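Long-range contacts in SeviL (Septifer virgatus, PDB 6LF2), which binds the glycan of asialo-GM1 and related GM1b as an R-type lectin of the beta-trefoil fold: residues Y106-G111 with T121-W126; W84-V89 with Y96-K101; E78-L83 with N100-A105. One frame throughout, in Å; residues are numbered along the deposited sequence.

Contact 1 (Y106-G111 with T121-W126); sequences YLDYNG and TESEKW
Thr121 and Asp108 meet through their side-chain oxygens, Thr121 OG1 lying 3.1 Å from Asp108 OD2. Ser123 makes the clearer bond. Its OG donates to Asp108 OD1 at 2.7 Å, on the syn lone pair. With chi1 at 44°, Ser123 OG sits between its own backbone N and carbonyl carbon and faces the carboxylate, while Ser123 CB touches Tyr109 CE2 at 3.4 Å. Asp108 OD1 also takes Tyr109 N, on its anti side. Glu124 CG lies 3.4 Å from Asp108 OD2. The Glu124 and Tyr106 side chains cross at about a right angle, Glu124 CD touching Tyr106 CB at 3.5 Å, the carboxylate 37° from the ring plane. Glu124 OE1 is paired with Arg97 and accepts from Thr121 N at 2.8 Å. Trp126 NE1 donates to Leu107 O at 3.0 Å and 168°. Leu107 O lies in the indole plane, while NE1 stands well above the carbonyl plane. Leu107 CD2 covers one indole face near the rim. A water donates to Leu107 O and Glu124 O. The carboxylates come close, Asp108 OD2 to Glu124 OE2 at 3.6 Å. The two donors on Asp108 OD1, and Arg97 and Thr121 N on Glu124 OE1, probably ease the repulsion.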
ATOM      1  N   TYR B 106      12.110   9.605  14.226  1.00 15.60           N
ATOM      2  CA  TYR B 106      11.419   8.729  13.280  1.00 11.90           C
ATOM      3  C   TYR B 106      10.026   9.260  12.956  1.00 12.81           C
ATOM      4  O   TYR B 106       9.266   9.621  13.859  1.00 13.37           O
ATOM      5  CB  TYR B 106      11.288   7.316  13.856  1.00 12.25           C
ATOM      6  CG  TYR B 106      12.585   6.589  14.106  1.00 12.82           C
ATOM      7  CD1 TYR B 106      13.305   6.030  13.058  1.00 14.32           C
ATOM      8  CD2 TYR B 106      13.076   6.439  15.400  1.00 19.91           C
ATOM      9  CE1 TYR B 106      14.490   5.359  13.285  1.00 16.35           C
ATOM     10  CE2 TYR B 106      14.255   5.765  15.636  1.00 16.34           C
ATOM     11  CZ  TYR B 106      14.954   5.222  14.576  1.00 19.48           C
ATOM     12  OH  TYR B 106      16.136   4.550  14.801  1.00 20.91           O
ATOM     13  N   LEU B 107       9.673   9.258  11.667  1.00 11.65           N
ATOM     14  CA  LEU B 107       8.319   9.622  11.258  1.00 10.06           C
ATOM     15  C   LEU B 107       7.295   8.690  11.895  1.00 11.49           C
ATOM     16  O   LEU B 107       7.423   7.469  11.825  1.00 10.97           O
ATOM     17  CB  LEU B 107       8.199   9.568   9.734  1.00  9.99           C
ATOM     18  CG  LEU B 107       6.887  10.133   9.181  1.00 12.48           C
ATOM     19  CD1 LEU B 107       6.774  11.635   9.489  1.00 11.48           C
ATOM     20  CD2 LEU B 107       6.795   9.881   7.693  1.00 10.76           C
ATOM     21  N   ASP B 108       6.269   9.280  12.500  1.00 12.39           N
ATOM     22  CA  ASP B 108       5.287   8.567  13.305  1.00 14.41           C
ATOM     23  C   ASP B 108       3.949   9.259  13.079  1.00 14.84           C
ATOM     24  O   ASP B 108       3.846  10.193  12.274  1.00 13.32           O
ATOM     25  CB  ASP B 108       5.722   8.570  14.781  1.00 13.87           C
ATOM     26  CG  ASP B 108       5.089   7.460  15.607  1.00 17.81           C
ATOM     27  OD1 ASP B 108       4.004   6.944  15.259  1.00 19.99           O
ATOM     28  OD2 ASP B 108       5.691   7.117  16.647  1.00 27.39           O
ATOM     29  N   TYR B 109       2.917   8.817  13.792  1.00 11.27           N
ATOM     30  CA  TYR B 109       1.644   9.512  13.717  1.00 14.37           C
ATOM     31  C   TYR B 109       1.020   9.599  15.103  1.00 13.10           C
ATOM     32  O   TYR B 109       1.350   8.836  16.017  1.00 16.04           O
ATOM     33  CB  TYR B 109       0.678   8.851  12.707  1.00 10.96           C
ATOM     34  CG  TYR B 109       0.183   7.468  13.099  1.00 13.05           C
ATOM     35  CD1 TYR B 109      -0.955   7.311  13.885  1.00 13.49           C
ATOM     36  CD2 TYR B 109       0.845   6.321  12.673  1.00 13.78           C
ATOM     37  CE1 TYR B 109      -1.408   6.058  14.252  1.00 14.93           C
ATOM     38  CE2 TYR B 109       0.398   5.063  13.038  1.00 12.82           C
ATOM     39  CZ  TYR B 109      -0.730   4.939  13.825  1.00 15.09           C
ATOM     40  OH  TYR B 109      -1.190   3.691  14.191  1.00 18.48           O
ATOM     41  N   ASN B 110       0.134  10.580  15.254  1.00 12.68           N
ATOM     42  CA  ASN B 110      -0.695  10.724  16.448  1.00 12.50           C
ATOM     43  C   ASN B 110      -2.070  11.174  15.982  1.00 16.23           C
ATOM     44  O   ASN B 110      -2.221  12.305  15.509  1.00 16.36           O
ATOM     45  CB  ASN B 110      -0.095  11.733  17.424  1.00 18.49           C
ATOM     46  CG  ASN B 110      -0.880  11.820  18.713  1.00 24.13           C
ATOM     47  OD1 ASN B 110      -0.545  11.163  19.697  1.00 38.04           O
ATOM     48  ND2 ASN B 110      -1.942  12.615  18.709  1.00 29.33           N
ATOM     49  N   GLY B 111      -3.069  10.302  16.103  1.00 16.59           N
ATOM     50  CA  GLY B 111      -4.356  10.619  15.505  1.00 16.76           C
ATOM     51  C   GLY B 111      -4.190  10.756  14.004  1.00 17.43           C
ATOM     52  O   GLY B 111      -3.596   9.898  13.343  1.00 19.48           O
ATOM     53  N   THR B 121       9.078   2.974  18.127  1.00 20.67           N
ATOM     54  CA  THR B 121       7.734   2.536  18.489  1.00 17.27           C
ATOM     55  C   THR B 121       7.139   1.737  17.335  1.00 13.69           C
ATOM     56  O   THR B 121       7.670   1.715  16.226  1.00 14.72           O
ATOM     57  CB  THR B 121       6.781   3.702  18.789  1.00 24.23           C
ATOM     58  OG1 THR B 121       6.324   4.257  17.546  1.00 20.55           O
ATOM     59  CG2 THR B 121       7.467   4.794  19.611  1.00 25.52           C
ATOM     60  N   GLU B 122       5.996   1.110  17.603  1.00 20.68           N
ATOM     61  CA  GLU B 122       5.363   0.243  16.616  1.00 15.25           C
ATOM     62  C   GLU B 122       4.687   1.023  15.483  1.00 15.08           C
ATOM     63  O   GLU B 122       4.520   0.482  14.384  1.00 17.54           O
ATOM     64  CB  GLU B 122       4.359  -0.663  17.335  1.00 20.35           C
ATOM     65  CG  GLU B 122       4.122  -2.013  16.703  1.00 22.14           C
ATOM     66  CD  GLU B 122       5.391  -2.835  16.481  1.00 18.09           C
ATOM     67  OE1 GLU B 122       6.370  -2.715  17.256  1.00 17.40           O
ATOM     68  OE2 GLU B 122       5.395  -3.609  15.507  1.00 18.26           O
ATOM     69  N   SER B 123       4.308   2.282  15.707  1.00 15.09           N
ATOM     70  CA  SER B 123       3.640   3.088  14.690  1.00 13.23           C
ATOM     71  C   SER B 123       4.614   3.875  13.802  1.00  8.61           C
ATOM     72  O   SER B 123       4.179   4.761  13.057  1.00 12.97           O
ATOM     73  CB  SER B 123       2.660   4.043  15.362  1.00 16.91           C
ATOM     74  OG  SER B 123       3.277   4.623  16.491  1.00 17.09           O
ATOM     75  N   GLU B 124       5.906   3.564  13.852  1.00  8.63           N
ATOM     76  CA  GLU B 124       6.904   4.166  12.981  1.00  8.88           C
ATOM     77  C   GLU B 124       7.241   3.308  11.775  1.00  7.81           C
ATOM     78  O   GLU B 124       8.190   3.632  11.046  1.00 11.01           O
ATOM     79  CB  GLU B 124       8.193   4.439  13.767  1.00 10.64           C
ATOM     80  CG  GLU B 124       8.002   5.441  14.882  1.00 13.55           C
ATOM     81  CD  GLU B 124       9.118   5.408  15.896  1.00 16.59           C
ATOM     82  OE1 GLU B 124       9.929   4.457  15.871  1.00 14.39           O
ATOM     83  OE2 GLU B 124       9.183   6.353  16.716  1.00 17.23           O
ATOM     84  N   LYS B 125       6.526   2.192  11.566  1.00  8.50           N
ATOM     85  CA  LYS B 125       6.865   1.248  10.505  1.00  8.76           C
ATOM     86  C   LYS B 125       6.024   1.556   9.274  1.00  6.92           C
ATOM     87  O   LYS B 125       4.792   1.556   9.350  1.00 10.28           O
ATOM     88  CB  LYS B 125       6.641  -0.188  10.975  1.00  8.42           C
ATOM     89  CG  LYS B 125       7.485  -0.569  12.181  1.00 10.85           C
ATOM     90  CD  LYS B 125       7.148  -1.954  12.694  1.00 10.23           C
ATOM     91  CE  LYS B 125       8.037  -2.313  13.868  1.00  9.16           C
ATOM     92  NZ  LYS B 125       7.785  -3.713  14.347  1.00 12.15           N
ATOM     93  N   TRP B 126       6.694   1.852   8.160  1.00  8.42           N
ATOM     94  CA  TRP B 126       6.040   2.245   6.918  1.00  7.66           C
ATOM     95  C   TRP B 126       6.428   1.319   5.777  1.00  7.83           C
ATOM     96  O   TRP B 126       7.559   0.823   5.701  1.00  9.83           O
ATOM     97  CB  TRP B 126       6.407   3.676   6.504  1.00  9.62           C
ATOM     98  CG  TRP B 126       6.167   4.707   7.557  1.00  9.81           C
ATOM     99  CD1 TRP B 126       7.048   5.098   8.530  1.00 10.94           C
ATOM    100  CD2 TRP B 126       4.991   5.506   7.736  1.00  8.26           C
ATOM    101  NE1 TRP B 126       6.485   6.069   9.310  1.00 11.26           N
ATOM    102  CE2 TRP B 126       5.224   6.345   8.847  1.00  8.90           C
ATOM    103  CE3 TRP B 126       3.759   5.594   7.066  1.00  8.38           C
ATOM    104  CZ2 TRP B 126       4.273   7.255   9.309  1.00 11.28           C
ATOM    105  CZ3 TRP B 126       2.816   6.492   7.524  1.00  9.91           C
ATOM    106  CH2 TRP B 126       3.081   7.321   8.635  1.00 11.17           C
TER
HETATM  107  O   HOH W   1       9.596   5.931  11.016  1.00  9.72           O

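Contact 2 (W84-V89 with Y96-K101); sequences WSLEEV and YRLLNK
Glu87 OE2 and Arg97 NH1 are bridged by one water, 2.6 Å from Glu87 OE2, to which it probably donates, and accepting from Arg97 NH1 at 2.8 Å. The water lies at the edge of the guanidinium, in its plane. The two charged groups themselves stay beyond salt-bridge range, with their planes 52° apart. Glu87 CG is anti to the backbone N (chi1 -179°), and the extended chain carries the carboxylate along the face shared with Ser85, Arg97 and Leu99. Glu87 OE1 is hydrogen-bonded to Tyr106 OH, and Arg97 NE is paired with Glu124. Val89 CG2 lies 3.9 Å from Arg97 NH1, the side chains crossing at about a right angle.

The strands form an antiparallel hairpin. Ser85 with Leu99 and Glu87 with Arg97 are the hydrogen-bonded pairs. The bond from Arg97 N to Glu87 O is 2.8 Å long.

On the other face, in one of the two conformers of Leu86, its CD2 sits over the centre of the Tyr96 ring, 3.9 Å from the centroid, as a CH-pi contact. In that conformer Leu86 CD1 meets Leu98 CD2 at 3.6 Å. Asn100 CB lies over the six-membered ring of Trp84, 4.1 Å from its centroid, and Trp84 NE1 is hydrogen-bonded to Leu65 O. One face thus carries the Glu87-water-Arg97 bridge, whose charges probably polarise the water. The other is richer in apolar and aromatic groups.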
ATOM      1  N   TRP B  84      15.876  12.214   4.872  1.00 12.57           N
ATOM      2  CA  TRP B  84      15.419  11.058   5.632  1.00 10.74           C
ATOM      3  C   TRP B  84      16.215   9.856   5.170  1.00 10.03           C
ATOM      4  O   TRP B  84      16.501   9.721   3.979  1.00 11.70           O
ATOM      5  CB  TRP B  84      13.919  10.787   5.409  1.00 12.61           C
ATOM      6  CG  TRP B  84      13.040  11.941   5.687  1.00 12.28           C
ATOM      7  CD1 TRP B  84      12.770  12.989   4.850  1.00 13.76           C
ATOM      8  CD2 TRP B  84      12.312  12.192   6.887  1.00  9.02           C
ATOM      9  NE1 TRP B  84      11.924  13.871   5.461  1.00 11.17           N
ATOM     10  CE2 TRP B  84      11.621  13.407   6.712  1.00 13.71           C
ATOM     11  CE3 TRP B  84      12.178  11.507   8.101  1.00 11.37           C
ATOM     12  CZ2 TRP B  84      10.808  13.951   7.699  1.00 10.79           C
ATOM     13  CZ3 TRP B  84      11.364  12.043   9.071  1.00 10.30           C
ATOM     14  CH2 TRP B  84      10.689  13.255   8.868  1.00 14.29           C
ATOM     15  N   SER B  85      16.572   8.980   6.103  1.00 12.78           N
ATOM     16  CA  SER B  85      17.138   7.695   5.736  1.00 12.30           C
ATOM     17  C   SER B  85      16.110   6.598   5.977  1.00  9.66           C
ATOM     18  O   SER B  85      15.198   6.742   6.797  1.00 12.10           O
ATOM     19  CB  SER B  85      18.424   7.394   6.516  1.00 16.05           C
ATOM     20  OG  SER B  85      18.199   7.458   7.910  1.00 15.99           O
ATOM     21  N   LEU B  86      16.251   5.521   5.215  1.00 16.91           N
ATOM     22  CA  LEU B  86      15.399   4.353   5.376  0.56 14.01           C
ATOM     23  C   LEU B  86      16.104   3.355   6.289  1.00 14.00           C
ATOM     24  O   LEU B  86      17.211   2.898   5.991  1.00 20.28           O
ATOM     25  CB  LEU B  86      15.065   3.731   4.021  0.56 14.59           C
ATOM     26  CG  LEU B  86      13.843   4.307   3.296  0.56 13.93           C
ATOM     27  CD1 LEU B  86      13.994   5.794   2.984  0.56 13.65           C
ATOM     28  CD2 LEU B  86      13.591   3.526   2.019  0.56 12.78           C
ATOM     29  N   GLU B  87      15.462   3.032   7.405  1.00 12.12           N
ATOM     30  CA  GLU B  87      16.003   2.089   8.379  1.00 12.25           C
ATOM     31  C   GLU B  87      15.146   0.831   8.335  1.00 11.23           C
ATOM     32  O   GLU B  87      13.989   0.851   8.765  1.00 14.19           O
ATOM     33  CB  GLU B  87      16.016   2.696   9.775  1.00 13.46           C
ATOM     34  CG  GLU B  87      16.599   1.780  10.847  1.00 23.26           C
ATOM     35  CD  GLU B  87      16.532   2.391  12.242  1.00 30.46           C
ATOM     36  OE1 GLU B  87      17.284   3.360  12.518  1.00 24.05           O
ATOM     37  OE2 GLU B  87      15.712   1.911  13.058  1.00 27.13           O
ATOM     38  N   GLU B  88      15.702  -0.252   7.807  1.00 18.32           N
ATOM     39  CA  GLU B  88      14.896  -1.448   7.634  1.00 13.76           C
ATOM     40  C   GLU B  88      14.490  -1.994   8.998  1.00 15.80           C
ATOM     41  O   GLU B  88      15.230  -1.888   9.981  1.00 17.12           O
ATOM     42  CB  GLU B  88      15.644  -2.499   6.815  1.00 23.16           C
ATOM     43  CG  GLU B  88      16.765  -3.207   7.530  1.00 27.91           C
ATOM     44  CD  GLU B  88      17.453  -4.209   6.626  1.00 40.33           C
ATOM     45  OE1 GLU B  88      17.193  -4.167   5.402  1.00 35.44           O
ATOM     46  OE2 GLU B  88      18.242  -5.037   7.138  1.00 51.94           O
ATOM     47  N   VAL B  89      13.266  -2.510   9.062  1.00 12.84           N
ATOM     48  CA  VAL B  89      12.731  -3.126  10.271  1.00 10.22           C
ATOM     49  C   VAL B  89      13.070  -4.613  10.203  1.00 11.53           C
ATOM     50  O   VAL B  89      12.473  -5.330   9.387  1.00 13.76           O
ATOM     51  CB  VAL B  89      11.217  -2.906  10.376  1.00 12.47           C
ATOM     52  CG1 VAL B  89      10.636  -3.637  11.561  1.00 10.41           C
ATOM     53  CG2 VAL B  89      10.900  -1.417  10.448  1.00 11.30           C
ATOM     54  N   TYR B  96      10.018  -0.084   6.665  1.00  9.96           N
ATOM     55  CA  TYR B  96      11.115   0.801   7.022  1.00  9.80           C
ATOM     56  C   TYR B  96      10.650   1.797   8.071  1.00  9.35           C
ATOM     57  O   TYR B  96       9.497   2.237   8.075  1.00  9.38           O
ATOM     58  CB  TYR B  96      11.628   1.599   5.816  1.00 11.52           C
ATOM     59  CG  TYR B  96      12.276   0.797   4.727  1.00  9.14           C
ATOM     60  CD1 TYR B  96      13.625   0.477   4.784  1.00  9.98           C
ATOM     61  CD2 TYR B  96      11.548   0.386   3.617  1.00 13.71           C
ATOM     62  CE1 TYR B  96      14.231  -0.245   3.783  1.00 14.07           C
ATOM     63  CE2 TYR B  96      12.145  -0.338   2.610  1.00 14.98           C
ATOM     64  CZ  TYR B  96      13.489  -0.651   2.693  1.00 15.70           C
ATOM     65  OH  TYR B  96      14.084  -1.374   1.684  1.00 25.49           O
ATOM     66  N   ARG B  97      11.571   2.180   8.944  1.00 10.00           N
ATOM     67  CA  ARG B  97      11.421   3.437   9.659  1.00 10.45           C
ATOM     68  C   ARG B  97      12.057   4.542   8.820  1.00  8.56           C
ATOM     69  O   ARG B  97      12.984   4.297   8.043  1.00 13.10           O
ATOM     70  CB  ARG B  97      12.061   3.373  11.049  1.00 11.36           C
ATOM     71  CG  ARG B  97      11.285   2.523  12.031  1.00 11.71           C
ATOM     72  CD  ARG B  97      11.830   2.651  13.452  1.00 14.26           C
ATOM     73  NE  ARG B  97      10.963   1.999  14.429  1.00 13.23           N
ATOM     74  CZ  ARG B  97      10.987   0.695  14.691  1.00 12.97           C
ATOM     75  NH1 ARG B  97      11.827  -0.101  14.044  1.00 16.46           N
ATOM     76  NH2 ARG B  97      10.164   0.185  15.596  1.00 13.47           N
ATOM     77  N   LEU B  98      11.504   5.736   8.928  1.00 10.44           N
ATOM     78  CA  LEU B  98      11.999   6.902   8.203  1.00 10.59           C
ATOM     79  C   LEU B  98      12.618   7.837   9.232  1.00  9.96           C
ATOM     80  O   LEU B  98      11.900   8.424  10.047  1.00 10.96           O
ATOM     81  CB  LEU B  98      10.867   7.588   7.435  1.00 11.42           C
ATOM     82  CG  LEU B  98      10.262   6.715   6.333  1.00 11.84           C
ATOM     83  CD1 LEU B  98       8.986   7.325   5.777  1.00 13.80           C
ATOM     84  CD2 LEU B  98      11.277   6.579   5.251  1.00 17.63           C
ATOM     85  N   LEU B  99      13.944   7.961   9.190  1.00 12.62           N
ATOM     86  CA  LEU B  99      14.717   8.629  10.233  1.00 14.07           C
ATOM     87  C   LEU B  99      15.197   9.989   9.730  1.00 11.77           C
ATOM     88  O   LEU B  99      15.954  10.063   8.756  1.00 12.99           O
ATOM     89  CB  LEU B  99      15.898   7.755  10.651  1.00 15.14           C
ATOM     90  CG  LEU B  99      16.863   8.333  11.687  1.00 12.76           C
ATOM     91  CD1 LEU B  99      16.123   8.579  12.996  1.00 13.92           C
ATOM     92  CD2 LEU B  99      18.031   7.374  11.884  1.00 15.55           C
ATOM     93  N   ASN B 100      14.753  11.050  10.390  1.00 11.52           N
ATOM     94  CA  ASN B 100      15.175  12.396  10.020  1.00 14.85           C
ATOM     95  C   ASN B 100      16.661  12.597  10.322  1.00 17.72           C
ATOM     96  O   ASN B 100      17.112  12.346  11.445  1.00 17.38           O
ATOM     97  CB  ASN B 100      14.330  13.415  10.771  1.00 13.15           C
ATOM     98  CG  ASN B 100      14.609  14.831  10.327  1.00 15.82           C
ATOM     99  OD1 ASN B 100      15.263  15.588  11.039  1.00 16.18           O
ATOM    100  ND2 ASN B 100      14.116  15.198   9.144  1.00 13.22           N
ATOM    101  N   LYS B 101      17.423  13.068   9.323  1.00 14.07           N
ATOM    102  CA  LYS B 101      18.876  13.147   9.471  1.00 14.79           C
ATOM    103  C   LYS B 101      19.279  14.136  10.557  1.00 19.53           C
ATOM    104  O   LYS B 101      20.105  13.817  11.421  1.00 18.16           O
ATOM    105  CB  LYS B 101      19.538  13.540   8.148  1.00 13.98           C
ATOM    106  CG  LYS B 101      21.069  13.732   8.261  1.00 19.99           C
ATOM    107  CD  LYS B 101      21.688  14.108   6.924  1.00 18.94           C
ATOM    108  CE  LYS B 101      23.208  14.003   6.941  1.00 19.83           C
ATOM    109  NZ  LYS B 101      23.839  14.899   7.958  1.00 21.22           N
TER
HETATM  110  O   HOH W   2      13.853   0.274  12.152  1.00 20.09           O

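Contact 3 (E78-L83 with N100-A105); sequences EQDTTL and NKVHKA
Thr81 and Leu83 each offer a backbone carbonyl to the turn that follows strand 96-100; segment 78-83 makes a 3-10 turn at 80-82, and its CA atoms come nearest those of Lys101 and Val102. Lys101 N donates to Leu83 O at 3.0 Å and 170°. A water donates to Asp80 O and to Leu83 O and accepts from Val102 N, so it ties the two segments together.

The amide of Asn100 reaches across as well. Its ND2 donates to Thr81 O at 3.1 Å, with the acceptor in the amide plane but the donor about 50° above the carbonyl plane. The other end of that amide is held from its own side, because Asn100 OD1 accepts from His103 N in an Asx motif. Both ends of the flat group are therefore fixed, and its rotation with them.

Val102 makes the apolar part. Its CG2 lies 3.6 Å from Asp80 CG, against the carboxylate, and 3.8 Å from Thr81 CG2. The Thr81 methyl is turned this way with OG1 between the backbone N and the carbonyl carbon (chi1 46°), and OG1 bonds to Gln66. That methyl also approaches His103 NE2 at 4.0 Å, and the His103 ring meets Tyr67 at a steep angle. Leu83 and Lys101 lie side by side, Leu83 CD1 touching Lys101 CD at 3.7 Å. The aliphatic stem of the lysine does this packing.

Leu83 O accepts from both Lys101 N and the water, and Thr81 O takes Asn100 ND2. Polar groups of the backbone are therefore satisfied across the two segments.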
ATOM      1  N   GLU B  78      14.376  22.414  -0.421  1.00 14.28           N
ATOM      2  CA  GLU B  78      15.086  21.248   0.089  1.00 14.43           C
ATOM      3  C   GLU B  78      16.179  21.717   1.042  1.00 20.89           C
ATOM      4  O   GLU B  78      17.172  22.313   0.614  1.00 26.54           O
ATOM      5  CB  GLU B  78      15.665  20.434  -1.065  1.00 18.72           C
ATOM      6  CG  GLU B  78      16.328  19.133  -0.633  1.00 22.15           C
ATOM      7  CD  GLU B  78      17.037  18.426  -1.781  1.00 21.71           C
ATOM      8  OE1 GLU B  78      16.792  18.802  -2.949  1.00 22.09           O
ATOM      9  OE2 GLU B  78      17.846  17.507  -1.512  1.00 23.87           O
ATOM     10  N   GLN B  79      15.990  21.470   2.335  1.00 15.53           N
ATOM     11  CA  GLN B  79      16.965  21.813   3.362  1.00 16.20           C
ATOM     12  C   GLN B  79      17.515  20.535   3.972  1.00 14.39           C
ATOM     13  O   GLN B  79      17.026  19.434   3.710  1.00 13.42           O
ATOM     14  CB  GLN B  79      16.340  22.685   4.460  1.00 16.34           C
ATOM     15  CG  GLN B  79      15.696  23.993   3.995  1.00 18.73           C
ATOM     16  CD  GLN B  79      16.707  25.074   3.587  1.00 23.33           C
ATOM     17  OE1 GLN B  79      17.924  24.904   3.726  1.00 24.26           O
ATOM     18  NE2 GLN B  79      16.196  26.196   3.084  1.00 22.50           N
ATOM     19  N   ASP B  80      18.525  20.686   4.833  1.00 16.28           N
ATOM     20  CA  ASP B  80      19.082  19.498   5.465  1.00 14.31           C
ATOM     21  C   ASP B  80      18.019  18.757   6.271  1.00 15.15           C
ATOM     22  O   ASP B  80      18.060  17.526   6.361  1.00 13.54           O
ATOM     23  CB  ASP B  80      20.301  19.866   6.321  1.00 13.33           C
ATOM     24  CG  ASP B  80      20.000  20.897   7.402  1.00 16.15           C
ATOM     25  OD1 ASP B  80      18.844  21.356   7.538  1.00 15.53           O
ATOM     26  OD2 ASP B  80      20.958  21.251   8.130  1.00 16.67           O
ATOM     27  N   THR B  81      17.027  19.477   6.799  1.00 12.79           N
ATOM     28  CA  THR B  81      15.949  18.886   7.581  1.00 12.39           C
ATOM     29  C   THR B  81      14.895  18.180   6.737  1.00 14.51           C
ATOM     30  O   THR B  81      13.917  17.663   7.299  1.00 11.90           O
ATOM     31  CB  THR B  81      15.264  19.964   8.411  1.00 11.40           C
ATOM     32  OG1 THR B  81      15.020  21.100   7.574  1.00 16.74           O
ATOM     33  CG2 THR B  81      16.144  20.368   9.590  1.00 11.98           C
ATOM     34  N   THR B  82      15.051  18.166   5.416  1.00 13.96           N
ATOM     35  CA  THR B  82      14.194  17.373   4.545  1.00 13.26           C
ATOM     36  C   THR B  82      14.846  16.051   4.156  1.00 15.21           C
ATOM     37  O   THR B  82      14.295  15.312   3.330  1.00 13.39           O
ATOM     38  CB  THR B  82      13.822  18.161   3.280  1.00 11.02           C
ATOM     39  OG1 THR B  82      14.986  18.401   2.480  1.00 14.15           O
ATOM     40  CG2 THR B  82      13.141  19.471   3.625  1.00 12.76           C
ATOM     41  N   LEU B  83      15.996  15.724   4.739  1.00 12.02           N
ATOM     42  CA  LEU B  83      16.670  14.464   4.457  1.00 11.52           C
ATOM     43  C   LEU B  83      16.195  13.389   5.423  1.00 13.53           C
ATOM     44  O   LEU B  83      16.128  13.618   6.634  1.00 11.83           O
ATOM     45  CB  LEU B  83      18.192  14.607   4.552  1.00 12.86           C
ATOM     46  CG  LEU B  83      18.833  15.592   3.582  1.00 14.64           C
ATOM     47  CD1 LEU B  83      20.324  15.695   3.865  1.00 12.55           C
ATOM     48  CD2 LEU B  83      18.605  15.152   2.161  1.00 14.85           C
ATOM     49  N   ASN B 100      14.753  11.050  10.390  1.00 11.52           N
ATOM     50  CA  ASN B 100      15.175  12.396  10.020  1.00 14.85           C
ATOM     51  C   ASN B 100      16.661  12.597  10.322  1.00 17.72           C
ATOM     52  O   ASN B 100      17.112  12.346  11.445  1.00 17.38           O
ATOM     53  CB  ASN B 100      14.330  13.415  10.771  1.00 13.15           C
ATOM     54  CG  ASN B 100      14.609  14.831  10.327  1.00 15.82           C
ATOM     55  OD1 ASN B 100      15.263  15.588  11.039  1.00 16.18           O
ATOM     56  ND2 ASN B 100      14.116  15.198   9.144  1.00 13.22           N
ATOM     57  N   LYS B 101      17.423  13.068   9.323  1.00 14.07           N
ATOM     58  CA  LYS B 101      18.876  13.147   9.471  1.00 14.79           C
ATOM     59  C   LYS B 101      19.279  14.136  10.557  1.00 19.53           C
ATOM     60  O   LYS B 101      20.105  13.817  11.421  1.00 18.16           O
ATOM     61  CB  LYS B 101      19.538  13.540   8.148  1.00 13.98           C
ATOM     62  CG  LYS B 101      21.069  13.732   8.261  1.00 19.99           C
ATOM     63  CD  LYS B 101      21.688  14.108   6.924  1.00 18.94           C
ATOM     64  CE  LYS B 101      23.208  14.003   6.941  1.00 19.83           C
ATOM     65  NZ  LYS B 101      23.839  14.899   7.958  1.00 21.22           N
ATOM     66  N   VAL B 102      18.725  15.349  10.513  1.00 14.15           N
ATOM     67  CA  VAL B 102      19.181  16.408  11.408  1.00 15.59           C
ATOM     68  C   VAL B 102      18.817  16.082  12.849  1.00 16.04           C
ATOM     69  O   VAL B 102      19.636  16.229  13.764  1.00 15.34           O
ATOM     70  CB  VAL B 102      18.597  17.763  10.964  1.00 13.73           C
ATOM     71  CG1 VAL B 102      18.770  18.820  12.058  1.00 17.18           C
ATOM     72  CG2 VAL B 102      19.267  18.223   9.671  1.00 13.77           C
ATOM     73  N   HIS B 103      17.602  15.595  13.071  1.00 13.92           N
ATOM     74  CA  HIS B 103      17.079  15.455  14.418  1.00 15.58           C
ATOM     75  C   HIS B 103      17.050  14.024  14.922  1.00 15.40           C
ATOM     76  O   HIS B 103      16.711  13.814  16.089  1.00 18.23           O
ATOM     77  CB  HIS B 103      15.672  16.053  14.496  1.00 15.21           C
ATOM     78  CG  HIS B 103      15.648  17.525  14.236  1.00 16.59           C
ATOM     79  ND1 HIS B 103      16.080  18.446  15.165  1.00 18.06           N
ATOM     80  CD2 HIS B 103      15.276  18.237  13.145  1.00 16.71           C
ATOM     81  CE1 HIS B 103      15.967  19.662  14.660  1.00 15.94           C
ATOM     82  NE2 HIS B 103      15.478  19.564  13.438  1.00 17.82           N
ATOM     83  N   LYS B 104      17.395  13.050  14.086  1.00 15.77           N
ATOM     84  CA  LYS B 104      17.389  11.638  14.477  1.00 15.85           C
ATOM     85  C   LYS B 104      16.058  11.258  15.135  1.00 17.20           C
ATOM     86  O   LYS B 104      16.004  10.597  16.176  1.00 20.03           O
ATOM     87  CB  LYS B 104      18.584  11.323  15.382  1.00 16.35           C
ATOM     88  CG  LYS B 104      19.949  11.568  14.713  1.00 19.35           C
ATOM     89  CD  LYS B 104      20.120  10.705  13.462  1.00 19.54           C
ATOM     90  CE  LYS B 104      21.543  10.782  12.895  1.00 23.61           C
ATOM     91  NZ  LYS B 104      21.890  12.122  12.337  1.00 23.84           N
ATOM     92  N   ALA B 105      14.966  11.685  14.504  1.00 16.64           N
ATOM     93  CA  ALA B 105      13.615  11.372  14.946  1.00 13.35           C
ATOM     94  C   ALA B 105      12.885  10.621  13.836  1.00 13.87           C
ATOM     95  O   ALA B 105      13.031  10.951  12.655  1.00 12.34           O
ATOM     96  CB  ALA B 105      12.843  12.644  15.327  1.00 15.68           C
TER
HETATM   97  O   HOH W   3      16.983  15.775   8.166  1.00 15.31           O

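Overall arrangement
Contacts 2 and 3 share Asn100 and Lys101: the hairpin of contact 2 ends where the turn of contact 3 begins, their centres about 11 Å apart. Leu99 CD1 packs on Lys104 C at 3.4 Å. Contact 1 follows in the chain, its centre about 11 Å from that of contact 2 and 16 Å from that of contact 3. Contacts 1 and 2 are linked by a probable hydrogen bond, Trp126 O to Tyr96 N at 2.8 Å. The glycan pocket is formed by residues outside the three contacts, such as Phe24 and Asp41. In contact 1, the Tyr109 side chain is about 11 Å from a bound galactose, and that of Trp126 about 12 Å from the N-acetylgalactosamine.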